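Local coordinates for protein transcriptional regulator (Streptococcus thermophilus, PDB 6QER) that probably binds DNA through a helix-turn-helix region and controls transcription, with a ComR-type tetratricopeptide region that, as in ComR relatives, probably senses a signalling peptide, at residues A[89-94]-A[283-288]; A[196-201]-A[237-242]. All blocks are in the same frame, centred on the assembly; numbering follows the deposited sequence.

Interaction 1 of 2, residues A[89-94]-A[283-288]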
loop_
_atom_site.group_PDB
_atom_site.type_symbol
_atom_site.label_atom_id
_atom_site.label_comp_id
_atom_site.label_asym_id
_atom_site.label_seq_id
_atom_site.Cartn_x
_atom_site.Cartn_y
_atom_site.Cartn_z
ATOM N N PRO A 89 -4.781 15.125 -1.030
ATOM C CA PRO A 89 -5.329 15.613 -2.282
ATOM C C PRO A 89 -4.268 16.235 -3.159
ATOM O O PRO A 89 -3.171 16.491 -2.686
ATOM C CB PRO A 89 -6.339 16.666 -1.825
ATOM C CG PRO A 89 -5.886 17.090 -0.483
ATOM C CD PRO A 89 -4.796 16.180 -0.005
ATOM N N THR A 90 -4.563 16.388 -4.445
ATOM C CA THR A 90 -3.628 17.010 -5.371
ATOM C C THR A 90 -3.423 18.467 -5.005
ATOM O O THR A 90 -4.272 19.109 -4.393
ATOM C CB THR A 90 -4.115 16.968 -6.868
ATOM O OG1 THR A 90 -5.006 18.052 -7.148
ATOM C CG2 THR A 90 -4.794 15.669 -7.191
ATOM N N TYR A 91 -2.290 18.991 -5.425
ATOM C CA TYR A 91 -1.949 20.356 -5.171
ATOM C C TYR A 91 -2.962 21.336 -5.789
ATOM O O TYR A 91 -2.831 22.532 -5.601
ATOM C CB TYR A 91 -0.561 20.641 -5.721
ATOM C CG TYR A 91 -0.509 20.597 -7.228
ATOM C CD1 TYR A 91 -0.281 19.406 -7.906
ATOM C CD2 TYR A 91 -0.684 21.767 -7.980
ATOM C CE1 TYR A 91 -0.236 19.376 -9.274
ATOM C CE2 TYR A 91 -0.634 21.750 -9.334
ATOM C CZ TYR A 91 -0.419 20.551 -9.984
ATOM O OH TYR A 91 -0.373 20.538 -11.334
ATOM N N ARG A 92 -3.948 20.845 -6.541
ATOM C CA ARG A 92 -4.937 21.731 -7.126
ATOM C C ARG A 92 -6.189 21.825 -6.261
ATOM O O ARG A 92 -7.065 22.637 -6.511
ATOM C CB ARG A 92 -5.307 21.246 -8.536
ATOM C CG ARG A 92 -4.103 21.192 -9.436
ATOM C CD ARG A 92 -4.410 20.751 -10.825
ATOM N NE ARG A 92 -5.032 19.429 -10.916
ATOM C CZ ARG A 92 -4.388 18.279 -10.807
ATOM N NH1 ARG A 92 -3.096 18.279 -10.561
ATOM N NH2 ARG A 92 -5.046 17.141 -10.914
ATOM N N ASN A 93 -6.257 21.036 -5.205
ATOM C CA ASN A 93 -7.370 21.166 -4.268
ATOM C C ASN A 93 -6.869 20.964 -2.852
ATOM O O ASN A 93 -7.348 20.107 -2.140
ATOM C CB ASN A 93 -8.507 20.207 -4.610
ATOM C CG ASN A 93 -9.175 20.559 -5.940
ATOM O OD1 ASN A 93 -10.069 21.405 -6.007
ATOM N ND2 ASN A 93 -8.717 19.927 -7.004
ATOM N N PRO A 94 -5.891 21.788 -2.460
ATOM C CA PRO A 94 -5.200 21.729 -1.184
ATOM C C PRO A 94 -6.173 21.805 -0.030
ATOM O O PRO A 94 -7.177 22.479 -0.119
ATOM C CB PRO A 94 -4.295 22.960 -1.228
ATOM C CG PRO A 94 -5.024 23.924 -2.074
ATOM C CD PRO A 94 -5.743 23.122 -3.085
ATOM N N ASP A 283 -11.093 20.835 -12.894
ATOM C CA ASP A 283 -9.660 20.642 -12.770
ATOM C C ASP A 283 -9.165 20.833 -14.194
ATOM O O ASP A 283 -9.276 19.932 -15.022
ATOM C CB ASP A 283 -9.298 19.247 -12.250
ATOM C CG ASP A 283 -7.835 19.114 -11.888
ATOM O OD1 ASP A 283 -6.985 19.846 -12.403
ATOM O OD2 ASP A 283 -7.511 18.215 -11.111
ATOM N N SER A 284 -8.595 21.992 -14.467
ATOM C CA SER A 284 -8.257 22.344 -15.822
ATOM C C SER A 284 -6.907 21.768 -16.136
ATOM O O SER A 284 -6.680 21.363 -17.258
ATOM C CB SER A 284 -8.325 23.860 -16.053
ATOM O OG SER A 284 -7.275 24.550 -15.423
ATOM N N VAL A 285 -6.016 21.700 -15.162
ATOM C CA VAL A 285 -4.728 21.058 -15.420
ATOM C C VAL A 285 -4.926 19.608 -15.857
ATOM O O VAL A 285 -4.271 19.136 -16.781
ATOM C CB VAL A 285 -3.803 21.070 -14.207
ATOM C CG1 VAL A 285 -2.538 20.341 -14.521
ATOM C CG2 VAL A 285 -3.491 22.483 -13.800
ATOM N N LEU A 286 -5.809 18.906 -15.158
ATOM C CA LEU A 286 -6.159 17.547 -15.519
ATOM C C LEU A 286 -6.781 17.494 -16.917
ATOM O O LEU A 286 -6.470 16.614 -17.702
ATOM C CB LEU A 286 -7.122 16.945 -14.489
ATOM C CG LEU A 286 -7.629 15.519 -14.764
ATOM C CD1 LEU A 286 -6.522 14.494 -14.913
ATOM C CD2 LEU A 286 -8.634 15.077 -13.749
ATOM N N GLU A 287 -7.634 18.464 -17.225
ATOM C CA GLU A 287 -8.307 18.518 -18.521
ATOM C C GLU A 287 -7.323 18.666 -19.670
ATOM O O GLU A 287 -7.366 17.937 -20.633
ATOM C CB GLU A 287 -9.258 19.692 -18.574
ATOM C CG GLU A 287 -9.880 19.894 -19.930
ATOM C CD GLU A 287 -10.874 21.027 -19.928
ATOM O OE1 GLU A 287 -10.757 21.907 -19.057
ATOM O OE2 GLU A 287 -11.784 21.031 -20.768
ATOM N N GLU A 288 -6.424 19.621 -19.527
ATOM C CA GLU A 288 -5.417 19.918 -20.511
ATOM C C GLU A 288 -4.491 18.758 -20.678
ATOM O O GLU A 288 -4.059 18.431 -21.777
ATOM C CB GLU A 288 -4.618 21.150 -20.109
ATOM C CG GLU A 288 -5.442 22.397 -19.990
ATOM C CD GLU A 288 -6.250 22.672 -21.221
ATOM O OE1 GLU A 288 -5.803 22.330 -22.334
ATOM O OE2 GLU A 288 -7.355 23.213 -21.078
#
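The side chains of R92 and D283 cross at about a right angle, while the planes of guanidinium and carboxylate stand 40° apart. Arginine suits the place, being long enough to span from loop to helix start while offering two N-H donors. NH2 makes the cleaner of the bonds, meeting OD2 of D283 at 2.7 Å on the syn side and with the oxygen close to the guanidinium plane. NE also faces both oxygens, though its bond to OD2 is weak and its approach to OD1 is too short in the model to be trusted. A bend at chi3 (-58°) swings the guanidinium alongside the carboxylate. The contact lies on the surface, joining the loop after helix 76-86 to the last helix, 284-296, of which D283 is the N-cap: its OD1 accepts from the backbone N of L286 at 3.1 Å, from above the carboxylate plane. On the loop side, T90 to N93 form a type I beta turn, and OG1 of T90 lies over one face of the guanidinium. V285 adds an apolar flank, with CB 3.5 Å from CD of R92 and CG1 near OH of Y91, whose ring receives CG of R92 over one face, near the rim.

Interaction 2 of 2, residues A[196-201]-A[237-242]; sequences IWTDDV and IEKSQL
K239 lays the aliphatic part of its side chain along I196, the two chains sliding past each other in opposite directions. CG2 of I196 is the methyl that touches, 3.9 Å from CG of K239 and as near to its CB. Lysine suits this place because its methylenes can cover a branched apolar residue while its amino group carries on to polar atoms. Bends at chi2 (53°) and chi4 (-82°) carry the chain past the carbonyls of W197 and I196. CG of K239 packs 3.5 Å from the carbonyl O of W197, and NZ comes within 3.5 Å of the carbonyl O of I196, a proximity without a hydrogen bond. The side chain of W197 leaves the backbone away from segment 237-242, and its indole carries CG2 of T198 over one face.

The polar link lies further along, where the two backbones are closest. S240 OG donates to OD1 of D200 at 2.5 Å, a short bond that enters on the anti side of the carboxylate, 29° out of its plane. Serine fits because its hydroxyl sits just one carbon from the backbone, in keeping with the 5.7 Å between the CA atoms of S240 and D200. D200 opens helix 200-220 directly after its N-cap, D199, whose OD1 takes a weak capping bond from V201 N.

This is a contact between successive antiparallel helices of a tetratricopeptide-like superhelix, joining the start of helix 200-220 to the end of helix 226-240. N203, on the former, hydrogen-bonds through ND2 to both S240 OG and W197 O. I196 also touches K232, A235 and V236 of helix 226-240, while V201 packs against helix 76-86.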
loop_
_atom_site.group_PDB
_atom_site.type_symbol
_atom_site.label_atom_id
_atom_site.label_comp_id
_atom_site.label_asym_id
_atom_site.label_seq_id
_atom_site.Cartn_x
_atom_site.Cartn_y
_atom_site.Cartn_z
ATOM N N ILE A 196 -15.467 -4.347 -1.131
ATOM C CA ILE A 196 -15.534 -2.893 -1.092
ATOM C C ILE A 196 -16.572 -2.464 -0.072
ATOM O O ILE A 196 -17.753 -2.694 -0.252
ATOM C CB ILE A 196 -15.858 -2.341 -2.475
ATOM C CG1 ILE A 196 -14.885 -2.941 -3.494
ATOM C CG2 ILE A 196 -15.803 -0.832 -2.496
ATOM C CD1 ILE A 196 -15.157 -2.504 -4.898
ATOM N N TRP A 197 -16.126 -1.847 1.006
ATOM C CA TRP A 197 -17.032 -1.449 2.079
ATOM C C TRP A 197 -17.009 0.069 2.294
ATOM O O TRP A 197 -16.780 0.829 1.370
ATOM C CB TRP A 197 -16.691 -2.256 3.361
ATOM C CG TRP A 197 -17.639 -2.138 4.511
ATOM C CD1 TRP A 197 -17.323 -1.758 5.780
ATOM C CD2 TRP A 197 -19.054 -2.296 4.486
ATOM N NE1 TRP A 197 -18.447 -1.710 6.555
ATOM C CE2 TRP A 197 -19.525 -2.028 5.782
ATOM C CE3 TRP A 197 -19.967 -2.648 3.502
ATOM C CZ2 TRP A 197 -20.854 -2.101 6.112
ATOM C CZ3 TRP A 197 -21.294 -2.719 3.835
ATOM C CH2 TRP A 197 -21.725 -2.445 5.128
ATOM N N THR A 198 -17.200 0.516 3.510
ATOM C CA THR A 198 -17.438 1.924 3.750
ATOM C C THR A 198 -16.201 2.643 4.243
ATOM O O THR A 198 -16.285 3.757 4.717
ATOM C CB THR A 198 -18.543 2.094 4.773
ATOM O OG1 THR A 198 -18.188 1.342 5.934
ATOM C CG2 THR A 198 -19.817 1.525 4.279
ATOM N N ASP A 199 -15.060 1.980 4.171
ATOM C CA ASP A 199 -13.805 2.608 4.531
ATOM C C ASP A 199 -13.136 3.289 3.331
ATOM O O ASP A 199 -12.577 2.630 2.466
ATOM C CB ASP A 199 -12.871 1.581 5.178
ATOM C CG ASP A 199 -11.561 2.184 5.626
ATOM O OD1 ASP A 199 -11.251 3.332 5.297
ATOM O OD2 ASP A 199 -10.798 1.499 6.300
ATOM N N ASP A 200 -13.175 4.612 3.324
ATOM C CA ASP A 200 -12.650 5.436 2.256
ATOM C C ASP A 200 -11.154 5.342 2.124
ATOM O O ASP A 200 -10.633 5.413 1.038
ATOM C CB ASP A 200 -13.034 6.891 2.469
ATOM C CG ASP A 200 -14.507 7.117 2.391
ATOM O OD1 ASP A 200 -15.220 6.296 1.799
ATOM O OD2 ASP A 200 -14.970 8.123 2.951
ATOM N N VAL A 201 -10.469 5.202 3.244
ATOM C CA VAL A 201 -9.013 5.122 3.269
ATOM C C VAL A 201 -8.544 3.849 2.562
ATOM O O VAL A 201 -7.643 3.849 1.702
ATOM C CB VAL A 201 -8.496 5.146 4.756
ATOM C CG1 VAL A 201 -7.002 4.952 4.852
ATOM C CG2 VAL A 201 -8.878 6.421 5.411
ATOM N N ILE A 237 -14.842 4.130 -6.851
ATOM C CA ILE A 237 -15.216 5.510 -7.065
ATOM C C ILE A 237 -16.662 5.766 -6.678
ATOM O O ILE A 237 -16.956 6.722 -5.986
ATOM C CB ILE A 237 -14.995 5.893 -8.517
ATOM C CG1 ILE A 237 -13.516 6.097 -8.747
ATOM C CG2 ILE A 237 -15.715 7.173 -8.852
ATOM C CD1 ILE A 237 -13.170 6.406 -10.095
ATOM N N GLU A 238 -17.557 4.882 -7.068
ATOM C CA GLU A 238 -18.946 5.083 -6.747
ATOM C C GLU A 238 -19.167 4.930 -5.251
ATOM O O GLU A 238 -19.937 5.673 -4.667
ATOM C CB GLU A 238 -19.836 4.121 -7.524
ATOM C CG GLU A 238 -21.328 4.260 -7.246
ATOM C CD GLU A 238 -21.809 3.482 -6.041
ATOM O OE1 GLU A 238 -21.746 2.231 -6.054
ATOM O OE2 GLU A 238 -22.263 4.123 -5.069
ATOM N N LYS A 239 -18.504 3.959 -4.629
ATOM C CA LYS A 239 -18.768 3.669 -3.227
ATOM C C LYS A 239 -18.294 4.770 -2.294
ATOM O O LYS A 239 -18.937 5.063 -1.308
ATOM C CB LYS A 239 -18.117 2.349 -2.839
ATOM C CG LYS A 239 -18.454 1.868 -1.466
ATOM C CD LYS A 239 -19.967 1.831 -1.310
ATOM C CE LYS A 239 -20.414 1.046 -0.099
ATOM N NZ LYS A 239 -20.414 -0.399 -0.444
ATOM N N SER A 240 -17.154 5.363 -2.602
ATOM C CA SER A 240 -16.588 6.384 -1.751
ATOM C C SER A 240 -16.658 7.776 -2.373
ATOM O O SER A 240 -16.053 8.716 -1.871
ATOM C CB SER A 240 -15.152 6.027 -1.408
ATOM O OG SER A 240 -15.116 5.042 -0.402
ATOM N N GLN A 241 -17.374 7.872 -3.492
ATOM C CA GLN A 241 -17.552 9.104 -4.247
ATOM C C GLN A 241 -16.259 9.821 -4.577
ATOM O O GLN A 241 -16.135 11.009 -4.380
ATOM C CB GLN A 241 -18.503 10.012 -3.509
ATOM C CG GLN A 241 -19.865 9.415 -3.507
ATOM C CD GLN A 241 -20.913 10.329 -2.968
ATOM O OE1 GLN A 241 -20.835 10.766 -1.821
ATOM N NE2 GLN A 241 -21.922 10.628 -3.792
ATOM N N LEU A 242 -15.288 9.082 -5.085
ATOM C CA LEU A 242 -14.031 9.688 -5.466
ATOM C C LEU A 242 -14.104 10.119 -6.929
ATOM O O LEU A 242 -13.449 9.511 -7.788
ATOM C CB LEU A 242 -12.894 8.697 -5.271
ATOM C CG LEU A 242 -12.843 8.003 -3.913
ATOM C CD1 LEU A 242 -12.039 6.744 -4.036
ATOM C CD2 LEU A 242 -12.260 8.922 -2.851
#

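In the fold
From the N terminus, the chain first passes through the helix-turn-helix region and helix 76-86, then enters the loop that holds 89-94. Interaction 1 closes the longer loop, bringing that segment back against 283-288 after 188 intervening residues, most of them helical. Nested inside it is interaction 2, a short closure in which 196-201 meets 237-242 across helices 200-220 and 226-240. The one joins an early loop of the tetratricopeptide region to its last helix, 284-296; the other ties two consecutive helices within the array. Their centres lie 21 Å apart, and with about 9 Å between nearest atoms they do not touch.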